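Long-range contact in methyl-coenzyme M reductase subunit beta (Methanosarcina barkeri, PDB 1E6Y), which forms part of the nickel enzyme that reduces methyl-coenzyme M with coenzyme B, releasing methane and the mixed heterodisulfide in the last step of methanogenesis: residues V85-N98 with S107-A119. Residues are numbered along the deposited sequence; the frame is centred on the assembly and turned at random.
Sequences VKKLVQVDEGDDTN and SLLIQSPKSRIIA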
ATOM      1  N   VAL E  85       2.568  13.799 -33.360  1.00 14.40           N
ATOM      2  CA  VAL E  85       3.040  13.065 -32.191  1.00 13.50           C
ATOM      3  C   VAL E  85       4.545  12.805 -32.283  1.00 13.17           C
ATOM      4  O   VAL E  85       5.272  13.049 -31.324  1.00 13.55           O
ATOM      5  CB  VAL E  85       2.263  11.728 -32.022  1.00 13.41           C
ATOM      6  CG1 VAL E  85       2.978  10.798 -31.043  1.00 12.96           C
ATOM      7  CG2 VAL E  85       0.855  12.015 -31.522  1.00 13.31           C
ATOM      8  N   LYS E  86       5.023  12.437 -33.468  1.00 12.88           N
ATOM      9  CA  LYS E  86       6.454  12.229 -33.674  1.00 13.00           C
ATOM     10  C   LYS E  86       7.253  13.509 -33.433  1.00 13.24           C
ATOM     11  O   LYS E  86       8.333  13.465 -32.843  1.00 13.79           O
ATOM     12  CB  LYS E  86       6.736  11.704 -35.087  1.00 13.48           C
ATOM     13  CG  LYS E  86       8.224  11.546 -35.377  1.00 14.51           C
ATOM     14  CD  LYS E  86       8.509  10.694 -36.597  1.00 15.82           C
ATOM     15  CE  LYS E  86      10.008  10.450 -36.728  1.00 16.45           C
ATOM     16  NZ  LYS E  86      10.348   9.563 -37.876  1.00 17.91           N
ATOM     17  N   LYS E  87       6.710  14.646 -33.864  1.00 14.06           N
ATOM     18  CA  LYS E  87       7.368  15.937 -33.668  1.00 14.46           C
ATOM     19  C   LYS E  87       7.515  16.290 -32.188  1.00 14.23           C
ATOM     20  O   LYS E  87       8.505  16.902 -31.784  1.00 14.84           O
ATOM     21  CB  LYS E  87       6.593  17.050 -34.380  1.00 16.36           C
ATOM     22  CG  LYS E  87       6.699  17.022 -35.898  1.00 18.50           C
ATOM     23  CD  LYS E  87       5.894  18.152 -36.521  1.00 20.47           C
ATOM     24  CE  LYS E  87       5.829  18.014 -38.034  1.00 21.94           C
ATOM     25  NZ  LYS E  87       4.961  19.058 -38.650  1.00 23.43           N
ATOM     26  N   LEU E  88       6.529  15.895 -31.388  1.00 13.44           N
ATOM     27  CA  LEU E  88       6.522  16.188 -29.958  1.00 12.65           C
ATOM     28  C   LEU E  88       7.327  15.174 -29.147  1.00 12.78           C
ATOM     29  O   LEU E  88       7.902  15.515 -28.114  1.00 12.37           O
ATOM     30  CB  LEU E  88       5.084  16.232 -29.441  1.00 12.97           C
ATOM     31  CG  LEU E  88       4.233  17.388 -29.966  1.00 12.15           C
ATOM     32  CD1 LEU E  88       2.780  17.160 -29.612  1.00 13.21           C
ATOM     33  CD2 LEU E  88       4.733  18.699 -29.381  1.00 13.25           C
ATOM     34  N   VAL E  89       7.340  13.924 -29.605  1.00 12.68           N
ATOM     35  CA  VAL E  89       8.071  12.859 -28.927  1.00 12.60           C
ATOM     36  C   VAL E  89       9.576  12.930 -29.193  1.00 13.09           C
ATOM     37  O   VAL E  89      10.379  12.660 -28.297  1.00 12.63           O
ATOM     38  CB  VAL E  89       7.542  11.461 -29.347  1.00 12.17           C
ATOM     39  CG1 VAL E  89       8.415  10.361 -28.757  1.00 12.62           C
ATOM     40  CG2 VAL E  89       6.109  11.287 -28.883  1.00 13.09           C
ATOM     41  N   GLN E  90       9.955  13.317 -30.411  1.00 13.65           N
ATOM     42  CA  GLN E  90      11.365  13.357 -30.801  1.00 14.83           C
ATOM     43  C   GLN E  90      12.146  14.402 -30.007  1.00 14.52           C
ATOM     44  O   GLN E  90      11.567  15.344 -29.466  1.00 14.57           O
ATOM     45  CB  GLN E  90      11.500  13.630 -32.306  1.00 16.89           C
ATOM     46  CG  GLN E  90      11.220  15.065 -32.720  1.00 20.09           C
ATOM     47  CD  GLN E  90      11.634  15.350 -34.151  1.00 22.10           C
ATOM     48  OE1 GLN E  90      11.806  14.435 -34.959  1.00 23.29           O
ATOM     49  NE2 GLN E  90      11.791  16.627 -34.474  1.00 23.20           N
ATOM     50  N   VAL E  91      13.448  14.167 -29.868  1.00 14.74           N
ATOM     51  CA  VAL E  91      14.337  15.062 -29.138  1.00 15.38           C
ATOM     52  C   VAL E  91      15.265  15.804 -30.097  1.00 16.75           C
ATOM     53  O   VAL E  91      15.433  17.016 -29.987  1.00 16.64           O
ATOM     54  CB  VAL E  91      15.177  14.278 -28.090  1.00 15.11           C
ATOM     55  CG1 VAL E  91      16.292  15.152 -27.540  1.00 14.96           C
ATOM     56  CG2 VAL E  91      14.288  13.776 -26.952  1.00 14.57           C
ATOM     57  N   ASP E  92      15.874  15.065 -31.012  1.00 17.79           N
ATOM     58  CA  ASP E  92      16.702  15.653 -32.067  1.00 19.15           C
ATOM     59  C   ASP E  92      16.090  15.303 -33.414  1.00 19.86           C
ATOM     60  O   ASP E  92      15.533  14.221 -33.586  1.00 19.06           O
ATOM     61  CB  ASP E  92      18.144  15.115 -32.004  1.00 19.85           C
ATOM     62  CG  ASP E  92      18.721  15.134 -30.600  1.00 21.37           C
ATOM     63  OD1 ASP E  92      18.748  16.211 -29.971  1.00 19.91           O
ATOM     64  OD2 ASP E  92      19.113  14.052 -30.111  1.00 21.52           O
ATOM     65  N   GLU E  93      16.183  16.235 -34.359  1.00 20.77           N
ATOM     66  CA  GLU E  93      15.758  15.980 -35.728  1.00 21.58           C
ATOM     67  C   GLU E  93      16.563  14.830 -36.323  1.00 20.65           C
ATOM     68  O   GLU E  93      17.788  14.775 -36.170  1.00 20.96           O
ATOM     69  CB  GLU E  93      15.937  17.242 -36.572  1.00 24.12           C
ATOM     70  CG  GLU E  93      14.698  18.141 -36.614  1.00 27.79           C
ATOM     71  CD  GLU E  93      13.542  17.527 -37.399  1.00 29.56           C
ATOM     72  OE1 GLU E  93      12.382  17.911 -37.141  1.00 31.76           O
ATOM     73  OE2 GLU E  93      13.791  16.674 -38.281  1.00 31.30           O
ATOM     74  N   GLY E  94      15.848  13.826 -36.820  1.00 20.31           N
ATOM     75  CA  GLY E  94      16.507  12.679 -37.417  1.00 18.57           C
ATOM     76  C   GLY E  94      16.997  11.650 -36.417  1.00 18.45           C
ATOM     77  O   GLY E  94      17.798  10.780 -36.768  1.00 18.09           O
ATOM     78  N   ASP E  95      16.524  11.730 -35.175  1.00 17.17           N
ATOM     79  CA  ASP E  95      16.869  10.710 -34.190  1.00 15.89           C
ATOM     80  C   ASP E  95      16.032   9.441 -34.360  1.00 15.35           C
ATOM     81  O   ASP E  95      15.295   9.294 -35.340  1.00 15.57           O
ATOM     82  CB  ASP E  95      16.766  11.262 -32.751  1.00 14.50           C
ATOM     83  CG  ASP E  95      15.334  11.579 -32.313  1.00 13.62           C
ATOM     84  OD1 ASP E  95      15.182  12.175 -31.228  1.00 12.93           O
ATOM     85  OD2 ASP E  95      14.364  11.247 -33.023  1.00 12.55           O
ATOM     86  N   ASP E  96      16.108   8.556 -33.374  1.00 15.20           N
ATOM     87  CA  ASP E  96      15.515   7.228 -33.476  1.00 15.08           C
ATOM     88  C   ASP E  96      14.067   7.164 -32.986  1.00 14.62           C
ATOM     89  O   ASP E  96      13.528   6.079 -32.773  1.00 15.11           O
ATOM     90  CB  ASP E  96      16.383   6.213 -32.721  1.00 15.66           C
ATOM     91  CG  ASP E  96      16.625   6.602 -31.273  1.00 17.28           C
ATOM     92  OD1 ASP E  96      16.985   7.765 -31.004  1.00 18.29           O
ATOM     93  OD2 ASP E  96      16.471   5.728 -30.400  1.00 18.66           O
ATOM     94  N   THR E  97      13.418   8.320 -32.871  1.00 14.00           N
ATOM     95  CA  THR E  97      11.978   8.357 -32.631  1.00 13.67           C
ATOM     96  C   THR E  97      11.241   7.669 -33.776  1.00 14.36           C
ATOM     97  O   THR E  97      11.592   7.836 -34.947  1.00 15.16           O
ATOM     98  CB  THR E  97      11.457   9.802 -32.517  1.00 13.17           C
ATOM     99  OG1 THR E  97      12.209  10.504 -31.522  1.00 12.06           O
ATOM    100  CG2 THR E  97       9.985   9.813 -32.134  1.00 13.33           C
ATOM    101  N   ASN E  98      10.242   6.866 -33.427  1.00 13.88           N
ATOM    102  CA  ASN E  98       9.461   6.147 -34.422  1.00 14.29           C
ATOM    103  C   ASN E  98       7.997   6.094 -34.014  1.00 14.67           C
ATOM    104  O   ASN E  98       7.660   5.580 -32.947  1.00 13.97           O
ATOM    105  CB  ASN E  98      10.016   4.729 -34.596  1.00 14.47           C
ATOM    106  CG  ASN E  98       9.415   4.009 -35.786  1.00 15.49           C
ATOM    107  OD1 ASN E  98       9.236   4.594 -36.856  1.00 15.85           O
ATOM    108  ND2 ASN E  98       9.094   2.731 -35.605  1.00 15.55           N
ATOM    109  N   SER E 107      -4.790   2.483 -33.889  1.00 18.49           N
ATOM    110  CA  SER E 107      -3.780   2.600 -32.840  1.00 17.67           C
ATOM    111  C   SER E 107      -2.433   3.081 -33.372  1.00 16.87           C
ATOM    112  O   SER E 107      -2.204   3.094 -34.583  1.00 16.70           O
ATOM    113  CB  SER E 107      -3.606   1.259 -32.122  1.00 18.61           C
ATOM    114  OG  SER E 107      -3.064   0.278 -32.986  1.00 19.91           O
ATOM    115  N   LEU E 108      -1.574   3.534 -32.461  1.00 15.80           N
ATOM    116  CA  LEU E 108      -0.227   3.981 -32.807  1.00 15.41           C
ATOM    117  C   LEU E 108       0.821   3.202 -32.023  1.00 14.50           C
ATOM    118  O   LEU E 108       0.608   2.861 -30.860  1.00 13.72           O
ATOM    119  CB  LEU E 108      -0.047   5.472 -32.495  1.00 16.49           C
ATOM    120  CG  LEU E 108      -0.896   6.519 -33.215  1.00 18.18           C
ATOM    121  CD1 LEU E 108      -0.578   7.895 -32.644  1.00 18.92           C
ATOM    122  CD2 LEU E 108      -0.628   6.482 -34.715  1.00 18.37           C
ATOM    123  N   LEU E 109       1.957   2.943 -32.663  1.00 13.61           N
ATOM    124  CA  LEU E 109       3.187   2.614 -31.954  1.00 13.10           C
ATOM    125  C   LEU E 109       3.965   3.907 -31.745  1.00 13.32           C
ATOM    126  O   LEU E 109       4.233   4.636 -32.702  1.00 13.30           O
ATOM    127  CB  LEU E 109       4.034   1.632 -32.774  1.00 13.68           C
ATOM    128  CG  LEU E 109       5.462   1.344 -32.293  1.00 14.30           C
ATOM    129  CD1 LEU E 109       5.440   0.618 -30.952  1.00 14.49           C
ATOM    130  CD2 LEU E 109       6.191   0.511 -33.338  1.00 14.70           C
ATOM    131  N   ILE E 110       4.238   4.240 -30.488  1.00 11.61           N
ATOM    132  CA  ILE E 110       5.071   5.396 -30.178  1.00 11.58           C
ATOM    133  C   ILE E 110       6.355   4.935 -29.516  1.00 11.29           C
ATOM    134  O   ILE E 110       6.344   4.462 -28.378  1.00 11.67           O
ATOM    135  CB  ILE E 110       4.353   6.392 -29.235  1.00 11.04           C
ATOM    136  CG1 ILE E 110       3.013   6.821 -29.838  1.00 11.05           C
ATOM    137  CG2 ILE E 110       5.239   7.620 -28.999  1.00 10.92           C
ATOM    138  CD1 ILE E 110       2.236   7.775 -28.966  1.00 11.29           C
ATOM    139  N   GLN E 111       7.449   4.997 -30.266  1.00 11.29           N
ATOM    140  CA  GLN E 111       8.766   4.689 -29.728  1.00 11.44           C
ATOM    141  C   GLN E 111       9.528   5.984 -29.492  1.00 11.35           C
ATOM    142  O   GLN E 111       9.837   6.713 -30.438  1.00 11.02           O
ATOM    143  CB  GLN E 111       9.544   3.792 -30.695  1.00 12.18           C
ATOM    144  CG  GLN E 111       8.753   2.589 -31.177  1.00 13.18           C
ATOM    145  CD  GLN E 111       9.620   1.553 -31.851  1.00 13.74           C
ATOM    146  OE1 GLN E 111       9.955   1.678 -33.028  1.00 14.44           O
ATOM    147  NE2 GLN E 111       9.982   0.511 -31.110  1.00 14.04           N
ATOM    148  N   SER E 112       9.715   6.321 -28.219  1.00 11.13           N
ATOM    149  CA  SER E 112      10.529   7.468 -27.837  1.00 11.15           C
ATOM    150  C   SER E 112      11.961   7.247 -28.308  1.00 11.15           C
ATOM    151  O   SER E 112      12.420   6.107 -28.406  1.00 10.91           O
ATOM    152  CB  SER E 112      10.513   7.645 -26.315  1.00 10.74           C
ATOM    153  OG  SER E 112       9.309   8.252 -25.883  1.00 11.03           O
ATOM    154  N   PRO E 113      12.694   8.337 -28.587  1.00 11.13           N
ATOM    155  CA  PRO E 113      14.135   8.217 -28.829  1.00 11.35           C
ATOM    156  C   PRO E 113      14.857   7.655 -27.608  1.00 11.77           C
ATOM    157  O   PRO E 113      14.429   7.879 -26.474  1.00 11.34           O
ATOM    158  CB  PRO E 113      14.564   9.652 -29.127  1.00 11.35           C
ATOM    159  CG  PRO E 113      13.559  10.493 -28.400  1.00 10.67           C
ATOM    160  CD  PRO E 113      12.263   9.746 -28.530  1.00 10.70           C
ATOM    161  N   LYS E 114      15.945   6.928 -27.844  1.00 12.59           N
ATOM    162  CA  LYS E 114      16.747   6.351 -26.767  1.00 13.27           C
ATOM    163  C   LYS E 114      17.182   7.390 -25.742  1.00 12.97           C
ATOM    164  O   LYS E 114      17.327   7.079 -24.563  1.00 12.23           O
ATOM    165  CB  LYS E 114      17.982   5.644 -27.337  1.00 16.19           C
ATOM    166  CG  LYS E 114      17.692   4.252 -27.849  1.00 19.75           C
ATOM    167  CD  LYS E 114      18.862   3.660 -28.616  1.00 21.73           C
ATOM    168  CE  LYS E 114      18.553   2.219 -29.012  1.00 23.47           C
ATOM    169  NZ  LYS E 114      19.469   1.668 -30.051  1.00 24.70           N
ATOM    170  N   SER E 115      17.324   8.634 -26.188  1.00 11.39           N
ATOM    171  CA  SER E 115      17.737   9.726 -25.316  1.00 10.99           C
ATOM    172  C   SER E 115      16.817   9.926 -24.107  1.00 10.41           C
ATOM    173  O   SER E 115      17.286  10.318 -23.037  1.00 10.41           O
ATOM    174  CB  SER E 115      17.839  11.034 -26.110  1.00 10.72           C
ATOM    175  OG  SER E 115      16.598  11.376 -26.704  1.00 10.93           O
ATOM    176  N   ARG E 116      15.521   9.656 -24.266  1.00 10.50           N
ATOM    177  CA  ARG E 116      14.593   9.804 -23.135  1.00  9.94           C
ATOM    178  C   ARG E 116      14.817   8.711 -22.094  1.00 10.20           C
ATOM    179  O   ARG E 116      14.694   8.981 -20.898  1.00 10.25           O
ATOM    180  CB  ARG E 116      13.142   9.822 -23.602  1.00  9.81           C
ATOM    181  CG  ARG E 116      12.807  11.001 -24.510  1.00  8.87           C
ATOM    182  CD  ARG E 116      11.314  11.127 -24.741  1.00  8.60           C
ATOM    183  NE  ARG E 116      10.943  12.277 -25.570  1.00 10.61           N
ATOM    184  CZ  ARG E 116      10.896  13.542 -25.137  1.00  9.81           C
ATOM    185  NH1 ARG E 116      10.528  14.473 -26.024  1.00 11.01           N
ATOM    186  NH2 ARG E 116      11.200  13.891 -23.908  1.00 10.24           N
ATOM    187  N   ILE E 117      15.218   7.525 -22.542  1.00 10.38           N
ATOM    188  CA  ILE E 117      15.546   6.431 -21.639  1.00 10.80           C
ATOM    189  C   ILE E 117      16.921   6.656 -21.002  1.00 10.82           C
ATOM    190  O   ILE E 117      17.105   6.426 -19.804  1.00 10.47           O
ATOM    191  CB  ILE E 117      15.520   5.078 -22.395  1.00 11.14           C
ATOM    192  CG1 ILE E 117      14.089   4.768 -22.845  1.00 11.62           C
ATOM    193  CG2 ILE E 117      16.073   3.956 -21.521  1.00 11.79           C
ATOM    194  CD1 ILE E 117      13.059   4.787 -21.717  1.00 11.92           C
ATOM    195  N   ILE E 118      17.855   7.190 -21.782  1.00 10.63           N
ATOM    196  CA  ILE E 118      19.202   7.472 -21.289  1.00 10.68           C
ATOM    197  C   ILE E 118      19.172   8.552 -20.206  1.00 10.63           C
ATOM    198  O   ILE E 118      19.816   8.414 -19.166  1.00 11.33           O
ATOM    199  CB  ILE E 118      20.131   7.914 -22.450  1.00 11.29           C
ATOM    200  CG1 ILE E 118      20.347   6.743 -23.414  1.00 11.84           C
ATOM    201  CG2 ILE E 118      21.477   8.403 -21.907  1.00 11.67           C
ATOM    202  CD1 ILE E 118      20.961   7.141 -24.741  1.00 13.28           C
ATOM    203  N   ALA E 119      18.326   9.558 -20.408  1.00 10.42           N
ATOM    204  CA  ALA E 119      18.182  10.664 -19.465  1.00 10.44           C
ATOM    205  C   ALA E 119      17.188  10.357 -18.338  1.00 10.63           C
ATOM    206  O   ALA E 119      16.956  11.195 -17.465  1.00 11.22           O
ATOM    207  CB  ALA E 119      17.750  11.916 -20.208  1.00 10.42           C
TER
HETATM  208  O   HOH W   1      17.269  11.956 -29.457  1.00 12.75           O
HETATM  209  O   HOH W   2      17.988   9.226 -28.969  1.00 12.82           O
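Arg116 meets the end of helix 78-89 side-on: NE (2.8 Å) and NH1 (2.9 Å) both donate to Val89 O, which lies 5° out of the guanidinium plane. NE approaches in the carbonyl plane, NH1 from above it, while Val91 CG2 sits 3.8 Å over the centre of one guanidinium face. Val85 CG1 meets Ile110 CD1, the side chains crossing at about a right angle, and Val89 CG2 meets Ile110 CG2. Val91 CG2 also reaches Pro113 CG, and Thr97 lies alongside that ring. Asn98 N to Gln111 O and Gln111 N to Asn98 O define an antiparallel hydrogen-bonded pair in hairpin 98-111, one side of a four-stranded sheet in which 107-111 also pairs with 41-45. Asn98 CG, anti to its N (chi1 -170°), carries ND2 to Gln111 OE1 (2.9 Å), amide planes 58° apart. Asp96 OD2 accepts Lys114 N (2.9 Å) on the syn side, somewhat out of the carboxylate plane. Asp95 OD1 rests against Pro113 CB (3.3 Å) and accepts Val91 N and Asp92 N; OD2 accepts Thr97 OG1 and, in an Asx turn, Thr97 N. With an alanine here, these four donors would probably lose their carboxylate acceptors, leaving loop 91-97 less firmly held. A water links Asp95 OD1 to Ser115 OG, and Arg27 of the second copy of this subunit hydrogen-bonds Val91 O.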